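Local coordinates for beta-lactamase domain protein (Burkholderia ambifaria, PDB 5I0P), which binds two zinc ions and is probably a hydrolase of the metallo-beta-lactamase superfamily, at residues V98-C103 and G109-L114; G132-G137 and P183-R188. All coordinates share one frame; numbering follows the deposited sequence.

Contact 1: V98-C103 and G109-L114. With ZN (zinc ion), chain E.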
ATOM      1  N   VAL A  98       3.063  12.962  11.267  1.00 28.10           N
ATOM      2  CA  VAL A  98       2.701  11.625  10.838  1.00 31.21           C
ATOM      3  C   VAL A  98       2.568  11.638   9.316  1.00 35.28           C
ATOM      4  O   VAL A  98       1.780  12.417   8.751  1.00 28.35           O
ATOM      5  CB  VAL A  98       1.414  11.142  11.511  1.00 29.74           C
ATOM      6  CG1 VAL A  98       1.067   9.774  11.007  1.00 23.65           C
ATOM      7  CG2 VAL A  98       1.589  11.147  13.029  1.00 31.84           C
ATOM      8  N   LEU A  99       3.344  10.783   8.659  1.00 30.80           N
ATOM      9  CA  LEU A  99       3.317  10.636   7.220  1.00 30.35           C
ATOM     10  C   LEU A  99       2.657   9.308   6.871  1.00 34.24           C
ATOM     11  O   LEU A  99       2.912   8.301   7.527  1.00 41.91           O
ATOM     12  CB  LEU A  99       4.735  10.714   6.689  1.00 31.43           C
ATOM     13  CG  LEU A  99       4.924  11.015   5.227  1.00 35.56           C
ATOM     14  CD1 LEU A  99       6.250  11.692   5.009  1.00 23.73           C
ATOM     15  CD2 LEU A  99       4.849   9.679   4.447  1.00 37.20           C
ATOM     16  N   VAL A 100       1.795   9.303   5.855  1.00 34.18           N
ATOM     17  CA  VAL A 100       1.028   8.114   5.483  1.00 28.89           C
ATOM     18  C   VAL A 100       1.193   7.804   3.991  1.00 24.85           C
ATOM     19  O   VAL A 100       0.985   8.675   3.139  1.00 21.71           O
ATOM     20  CB  VAL A 100      -0.458   8.270   5.851  1.00 26.66           C
ATOM     21  CG1 VAL A 100      -1.286   7.140   5.224  1.00 25.65           C
ATOM     22  CG2 VAL A 100      -0.588   8.287   7.366  1.00 24.08           C
ATOM     23  N   THR A 101       1.537   6.553   3.677  1.00 18.67           N
ATOM     24  CA  THR A 101       1.792   6.190   2.288  1.00 22.67           C
ATOM     25  C   THR A 101       0.517   6.197   1.439  1.00 25.12           C
ATOM     26  O   THR A 101       0.546   6.575   0.258  1.00 23.06           O
ATOM     27  CB  THR A 101       2.480   4.812   2.225  1.00 18.92           C
ATOM     28  OG1 THR A 101       1.685   3.815   2.886  1.00 23.59           O
ATOM     29  CG2 THR A 101       3.845   4.847   2.842  1.00 18.41           C
ATOM     30  N   HIS A 102      -0.594   5.744   2.002  1.00 17.86           N
ATOM     31  CA  HIS A 102      -1.811   5.603   1.234  1.00 17.76           C
ATOM     32  C   HIS A 102      -2.919   5.250   2.218  1.00 28.53           C
ATOM     33  O   HIS A 102      -2.652   4.978   3.392  1.00 22.94           O
ATOM     34  CB  HIS A 102      -1.666   4.575   0.099  1.00 21.99           C
ATOM     35  CG  HIS A 102      -1.513   3.140   0.533  1.00 25.56           C
ATOM     36  ND1 HIS A 102      -0.400   2.659   1.195  1.00 25.48           N
ATOM     37  CD2 HIS A 102      -2.326   2.073   0.348  1.00 22.15           C
ATOM     38  CE1 HIS A 102      -0.535   1.364   1.403  1.00 20.68           C
ATOM     39  NE2 HIS A 102      -1.696   0.987   0.899  1.00 24.39           N
ATOM     40  N   CYS A 103      -4.170   5.277   1.737  1.00 21.26           N
ATOM     41  CA  CYS A 103      -5.309   5.361   2.646  1.00 21.89           C
ATOM     42  C   CYS A 103      -5.845   4.013   3.115  1.00 23.73           C
ATOM     43  O   CYS A 103      -6.864   3.988   3.827  1.00 24.55           O
ATOM     44  CB  CYS A 103      -6.457   6.152   1.998  1.00 24.70           C
ATOM     45  SG  CYS A 103      -7.251   5.301   0.605  1.00 38.48           S
ATOM     46  N   GLY A 109      -5.371   3.960   9.638  1.00 22.90           N
ATOM     47  CA  GLY A 109      -6.392   3.899  10.676  1.00 23.90           C
ATOM     48  C   GLY A 109      -6.090   4.746  11.904  1.00 31.24           C
ATOM     49  O   GLY A 109      -6.972   5.448  12.418  1.00 33.38           O
ATOM     50  N   LEU A 110      -4.848   4.680  12.411  1.00 31.93           N
ATOM     51  CA  LEU A 110      -4.498   5.363  13.656  1.00 34.15           C
ATOM     52  C   LEU A 110      -3.885   6.739  13.425  1.00 31.68           C
ATOM     53  O   LEU A 110      -3.246   7.289  14.336  1.00 29.88           O
ATOM     54  CB  LEU A 110      -3.550   4.514  14.500  1.00 28.16           C
ATOM     55  CG  LEU A 110      -4.286   3.434  15.247  1.00 28.70           C
ATOM     56  CD1 LEU A 110      -3.299   2.625  16.050  1.00 31.23           C
ATOM     57  CD2 LEU A 110      -5.302   4.085  16.124  1.00 33.41           C
ATOM     58  N   ALA A 111      -4.041   7.284  12.220  1.00 29.13           N
ATOM     59  CA  ALA A 111      -3.431   8.565  11.906  1.00 27.79           C
ATOM     60  C   ALA A 111      -3.973   9.673  12.811  1.00 33.96           C
ATOM     61  O   ALA A 111      -3.193  10.436  13.413  1.00 33.19           O
ATOM     62  CB  ALA A 111      -3.644   8.882  10.429  1.00 26.83           C
ATOM     63  N   ASN A 112      -5.300   9.756  12.969  1.00 30.84           N
ATOM     64  CA  ASN A 112      -5.833  10.807  13.830  1.00 32.81           C
ATOM     65  C   ASN A 112      -5.384  10.625  15.272  1.00 38.15           C
ATOM     66  O   ASN A 112      -4.930  11.575  15.916  1.00 43.56           O
ATOM     67  CB  ASN A 112      -7.347  10.869  13.771  1.00 32.21           C
ATOM     68  CG  ASN A 112      -7.865  12.134  14.422  1.00 35.81           C
ATOM     69  OD1 ASN A 112      -7.749  13.222  13.851  1.00 39.31           O
ATOM     70  ND2 ASN A 112      -8.394  12.017  15.616  1.00 35.76           N
ATOM     71  N   TRP A 113      -5.479   9.398  15.787  1.00 39.71           N
ATOM     72  CA  TRP A 113      -5.017   9.087  17.143  1.00 35.79           C
ATOM     73  C   TRP A 113      -3.552   9.452  17.341  1.00 33.73           C
ATOM     74  O   TRP A 113      -3.183  10.057  18.356  1.00 32.01           O
ATOM     75  CB  TRP A 113      -5.212   7.600  17.402  1.00 34.52           C
ATOM     76  CG  TRP A 113      -4.892   7.144  18.775  1.00 38.75           C
ATOM     77  CD1 TRP A 113      -5.676   7.276  19.877  1.00 34.91           C
ATOM     78  CD2 TRP A 113      -3.730   6.414  19.194  1.00 35.23           C
ATOM     79  NE1 TRP A 113      -5.073   6.686  20.948  1.00 39.05           N
ATOM     80  CE2 TRP A 113      -3.882   6.139  20.551  1.00 38.98           C
ATOM     81  CE3 TRP A 113      -2.580   5.964  18.547  1.00 35.02           C
ATOM     82  CZ2 TRP A 113      -2.909   5.463  21.291  1.00 43.66           C
ATOM     83  CZ3 TRP A 113      -1.613   5.266  19.298  1.00 29.90           C
ATOM     84  CH2 TRP A 113      -1.794   5.029  20.636  1.00 33.70           C
ATOM     85  N   LEU A 114      -2.699   9.086  16.375  1.00 35.93           N
ATOM     86  CA  LEU A 114      -1.290   9.452  16.451  1.00 31.66           C
ATOM     87  C   LEU A 114      -1.102  10.953  16.402  1.00 34.13           C
ATOM     88  O   LEU A 114      -0.413  11.530  17.249  1.00 40.64           O
ATOM     89  CB  LEU A 114      -0.506   8.807  15.306  1.00 31.70           C
ATOM     90  CG  LEU A 114      -0.278   7.307  15.474  1.00 33.84           C
ATOM     91  CD1 LEU A 114       0.472   6.766  14.282  1.00 37.96           C
ATOM     92  CD2 LEU A 114       0.442   6.996  16.747  1.00 27.51           C
TER
HETATM   93 ZN    ZN E 400      -2.656  -1.221   0.688  1.00 50.66          ZN

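Contact 2: G132-G137 and P183-R188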
ATOM      1  N   GLY A 132      -4.840  12.512  -3.305  1.00 22.85           N
ATOM      2  CA  GLY A 132      -5.744  11.443  -3.693  1.00 21.35           C
ATOM      3  C   GLY A 132      -6.029  10.491  -2.544  1.00 26.05           C
ATOM      4  O   GLY A 132      -7.178  10.139  -2.285  1.00 25.68           O
ATOM      5  N   GLU A 133      -4.995  10.119  -1.797  1.00 20.08           N
ATOM      6  CA  GLU A 133      -5.194   9.187  -0.694  1.00 31.45           C
ATOM      7  C   GLU A 133      -5.989   9.826   0.427  1.00 32.54           C
ATOM      8  O   GLU A 133      -6.945   9.231   0.933  1.00 30.70           O
ATOM      9  CB  GLU A 133      -3.839   8.685  -0.172  1.00 26.49           C
ATOM     10  CG  GLU A 133      -3.002   7.992  -1.239  1.00 19.45           C
ATOM     11  CD  GLU A 133      -3.569   6.627  -1.622  1.00 28.22           C
ATOM     12  OE1 GLU A 133      -4.377   6.079  -0.830  1.00 29.86           O
ATOM     13  OE2 GLU A 133      -3.193   6.093  -2.697  1.00 32.63           O
ATOM     14  N   TYR A 134      -5.639  11.062   0.798  1.00 33.04           N
ATOM     15  CA  TYR A 134      -6.349  11.716   1.884  1.00 26.01           C
ATOM     16  C   TYR A 134      -7.818  11.899   1.537  1.00 24.25           C
ATOM     17  O   TYR A 134      -8.698  11.507   2.308  1.00 30.28           O
ATOM     18  CB  TYR A 134      -5.694  13.056   2.202  1.00 28.63           C
ATOM     19  CG  TYR A 134      -6.438  13.811   3.283  1.00 25.52           C
ATOM     20  CD1 TYR A 134      -6.350  13.444   4.607  1.00 28.07           C
ATOM     21  CD2 TYR A 134      -7.264  14.855   2.962  1.00 24.50           C
ATOM     22  CE1 TYR A 134      -7.064  14.141   5.591  1.00 37.55           C
ATOM     23  CE2 TYR A 134      -7.988  15.535   3.915  1.00 24.82           C
ATOM     24  CZ  TYR A 134      -7.885  15.191   5.233  1.00 32.39           C
ATOM     25  OH  TYR A 134      -8.610  15.907   6.186  1.00 32.62           O
ATOM     26  N   MET A 135      -8.098  12.448   0.357  1.00 24.04           N
ATOM     27  CA  MET A 135      -9.472  12.654  -0.101  1.00 28.37           C
ATOM     28  C   MET A 135     -10.247  11.334  -0.153  1.00 34.41           C
ATOM     29  O   MET A 135     -11.340  11.217   0.414  1.00 33.29           O
ATOM     30  CB  MET A 135      -9.427  13.287  -1.491  1.00 36.25           C
ATOM     31  CG  MET A 135     -10.185  14.568  -1.652  1.00 45.99           C
ATOM     32  SD  MET A 135      -9.572  15.836  -0.587  1.00 47.52           S
ATOM     33  CE  MET A 135      -9.018  17.015  -1.820  1.00 48.94           C
ATOM     34  N   PHE A 136      -9.676  10.308  -0.799  1.00 32.87           N
ATOM     35  CA  PHE A 136     -10.337   9.007  -0.844  1.00 34.66           C
ATOM     36  C   PHE A 136     -10.554   8.447   0.555  1.00 34.67           C
ATOM     37  O   PHE A 136     -11.627   7.902   0.854  1.00 30.72           O
ATOM     38  CB  PHE A 136      -9.532   8.005  -1.669  1.00 30.85           C
ATOM     39  CG  PHE A 136     -10.312   6.791  -2.027  1.00 30.75           C
ATOM     40  CD1 PHE A 136     -11.608   6.907  -2.461  1.00 32.86           C
ATOM     41  CD2 PHE A 136      -9.771   5.526  -1.881  1.00 38.09           C
ATOM     42  CE1 PHE A 136     -12.352   5.779  -2.773  1.00 39.64           C
ATOM     43  CE2 PHE A 136     -10.507   4.385  -2.190  1.00 31.68           C
ATOM     44  CZ  PHE A 136     -11.802   4.512  -2.634  1.00 29.13           C
ATOM     45  N   GLY A 137      -9.534   8.556   1.417  1.00 28.86           N
ATOM     46  CA  GLY A 137      -9.691   8.136   2.800  1.00 32.08           C
ATOM     47  C   GLY A 137     -10.830   8.863   3.491  1.00 41.47           C
ATOM     48  O   GLY A 137     -11.641   8.251   4.194  1.00 44.86           O
ATOM     49  N   PRO A 183     -11.673   4.965  12.463  1.00 34.99           N
ATOM     50  CA  PRO A 183     -12.862   5.531  13.107  1.00 32.72           C
ATOM     51  C   PRO A 183     -12.849   7.044  13.173  1.00 32.26           C
ATOM     52  O   PRO A 183     -13.865   7.638  13.525  1.00 33.05           O
ATOM     53  CB  PRO A 183     -12.818   4.897  14.507  1.00 37.64           C
ATOM     54  CG  PRO A 183     -11.345   4.790  14.784  1.00 38.76           C
ATOM     55  CD  PRO A 183     -10.692   4.470  13.444  1.00 40.18           C
ATOM     56  N   ALA A 184     -11.742   7.678  12.822  1.00 31.70           N
ATOM     57  CA  ALA A 184     -11.613   9.122  12.782  1.00 40.64           C
ATOM     58  C   ALA A 184     -10.501   9.432  11.792  1.00 40.82           C
ATOM     59  O   ALA A 184      -9.558   8.655  11.634  1.00 38.85           O
ATOM     60  CB  ALA A 184     -11.297   9.724  14.169  1.00 32.83           C
ATOM     61  N   VAL A 185     -10.605  10.586  11.146  1.00 39.62           N
ATOM     62  CA  VAL A 185      -9.590  10.986  10.175  1.00 37.56           C
ATOM     63  C   VAL A 185      -9.120  12.385  10.556  1.00 37.83           C
ATOM     64  O   VAL A 185      -9.929  13.194  11.026  1.00 42.90           O
ATOM     65  CB  VAL A 185     -10.148  10.921   8.742  1.00 33.92           C
ATOM     66  CG1 VAL A 185      -9.119  11.322   7.761  1.00 42.94           C
ATOM     67  CG2 VAL A 185     -10.563   9.522   8.405  1.00 39.20           C
ATOM     68  N   PRO A 186      -7.835  12.703  10.447  1.00 38.66           N
ATOM     69  CA  PRO A 186      -7.404  14.068  10.716  1.00 39.62           C
ATOM     70  C   PRO A 186      -8.100  15.027   9.768  1.00 41.99           C
ATOM     71  O   PRO A 186      -8.155  14.767   8.553  1.00 30.94           O
ATOM     72  CB  PRO A 186      -5.893  14.027  10.457  1.00 36.37           C
ATOM     73  CG  PRO A 186      -5.529  12.596  10.569  1.00 42.68           C
ATOM     74  CD  PRO A 186      -6.706  11.848  10.044  1.00 35.05           C
ATOM     75  N   PRO A 187      -8.658  16.123  10.297  1.00 33.70           N
ATOM     76  CA  PRO A 187      -9.407  17.082   9.479  1.00 33.16           C
ATOM     77  C   PRO A 187      -8.546  18.034   8.675  1.00 42.01           C
ATOM     78  O   PRO A 187      -9.098  18.913   8.017  1.00 33.79           O
ATOM     79  CB  PRO A 187     -10.211  17.850  10.517  1.00 34.49           C
ATOM     80  CG  PRO A 187      -9.357  17.814  11.733  1.00 34.90           C
ATOM     81  CD  PRO A 187      -8.581  16.537  11.708  1.00 33.78           C
ATOM     82  N   ARG A 188      -7.222  17.930   8.759  1.00 40.67           N
ATOM     83  CA  ARG A 188      -6.303  18.765   7.999  1.00 41.46           C
ATOM     84  C   ARG A 188      -5.144  17.903   7.556  1.00 35.28           C
ATOM     85  O   ARG A 188      -4.846  16.887   8.175  1.00 40.68           O
ATOM     86  CB  ARG A 188      -5.721  19.912   8.847  1.00 43.71           C
ATOM     87  CG  ARG A 188      -6.702  20.869   9.347  1.00 49.10           C
ATOM     88  CD  ARG A 188      -6.096  21.727  10.421  1.00 57.64           C
ATOM     89  NE  ARG A 188      -7.038  22.793  10.709  1.00 73.01           N
ATOM     90  CZ  ARG A 188      -8.106  22.660  11.483  1.00 77.76           C
ATOM     91  NH1 ARG A 188      -8.363  21.498  12.064  1.00 74.41           N
ATOM     92  NH2 ARG A 188      -8.918  23.696  11.664  1.00 81.65           N
TER

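Contact 1: V98-C103 and G109-L114
Val98 and Leu114 meet at about a right angle, the CG2 methyl of the valine resting 3.9 Å from CB, the root of the leucine side chain. CG1 of Val98 stands anti to the backbone N (chi1 179°), which places CG2 beside that nitrogen and turns it to the helix. A second, looser apolar contact follows one turn back along the helix, where CG2 of Val100 lies 4.4 Å from CB of Ala111. No hydrogen bond crosses; the two buried valines touch the helix through their CG2 methyls, and Cys71 touches Val98, Val100 and Ala111. The contact joins the end of strand 95-99 to helix 111-115 within the metallo-beta-lactamase fold, whose His-x-His-x-Asp-His motif, here His102, His104, Asp106 and His107, begins in the loop after this strand and runs into helix 105-108. His102 takes the first torsion that sets CG between the backbone N and the carbonyl carbon (chi1 68°), and its NE2 binds zinc at 2.4 Å, with His104, His213 and Asp232 completing the site. The other ring nitrogen, ND1, donates to OG1 of Thr101 at 2.9 Å, the hydroxyl oxygen sitting 15° out of the imidazole plane; this second-shell bond helps fix the ring's rotation.

Contact 2: G132-G137 and P183-R188
The ring of Tyr134 takes the carbonyl oxygen of Pro186 at its edge, in the ring plane, while CG1 of Val185 approaches obliquely, nearest CE1. Elsewhere around this ring, Tyr189 stacks on it, and Leu127 and Met129 of the strand 126-130 touch it. The edge contact is a hydrogen bond: OH of Tyr134 donates to O of Pro186 at 2.7 Å, meeting a lone pair in the carbonyl plane with a C=O...donor angle of 142°. CE1 of the same ring comes within 3.2 Å of that oxygen, so the carbonyl lies alongside the corner between the hydroxyl and the neighbouring ring carbon. Tyr134 reaches the loop because CG is anti to the backbone N (chi1 177°), which sends the phenol out from the helix although its CB does not aim at the loop. Val185 adds an apolar contact, its CG1 lying 4.1 Å from CE1 of Tyr134, and the valine also packs against Cys138 and Ala141 further along the helix. Pro186 and Pro187 have no amide N-H; the loop offers the carbonyl of Pro186 as acceptor. Tyr134 thus ties the helix 131-141 to the loop that leads into strand 190-192, the edge strand of one sheet in the alpha-beta/beta-alpha sandwich of the metallo-beta-lactamase fold.

Read from the N terminus, the chain shows how short and long closures can follow one another. Contact 1 closes first, bringing helix 111-115 back to the end of strand 95-99 across the few residues that hold most of the zinc-binding motif. Contact 2 opens later and joins helix 131-141 to the loop 183-188 over a much longer excursion. The two are in series, neither nested nor crossed, yet their centres are 9 Å apart and they touch: OE1 of Glu133 probably accepts a hydrogen bond from N of Cys103 at 2.7 Å, and Asn112 packs on Pro186. The Glu133 bond thus links helix 131-141 to the metal-binding loop that follows strand 95-99.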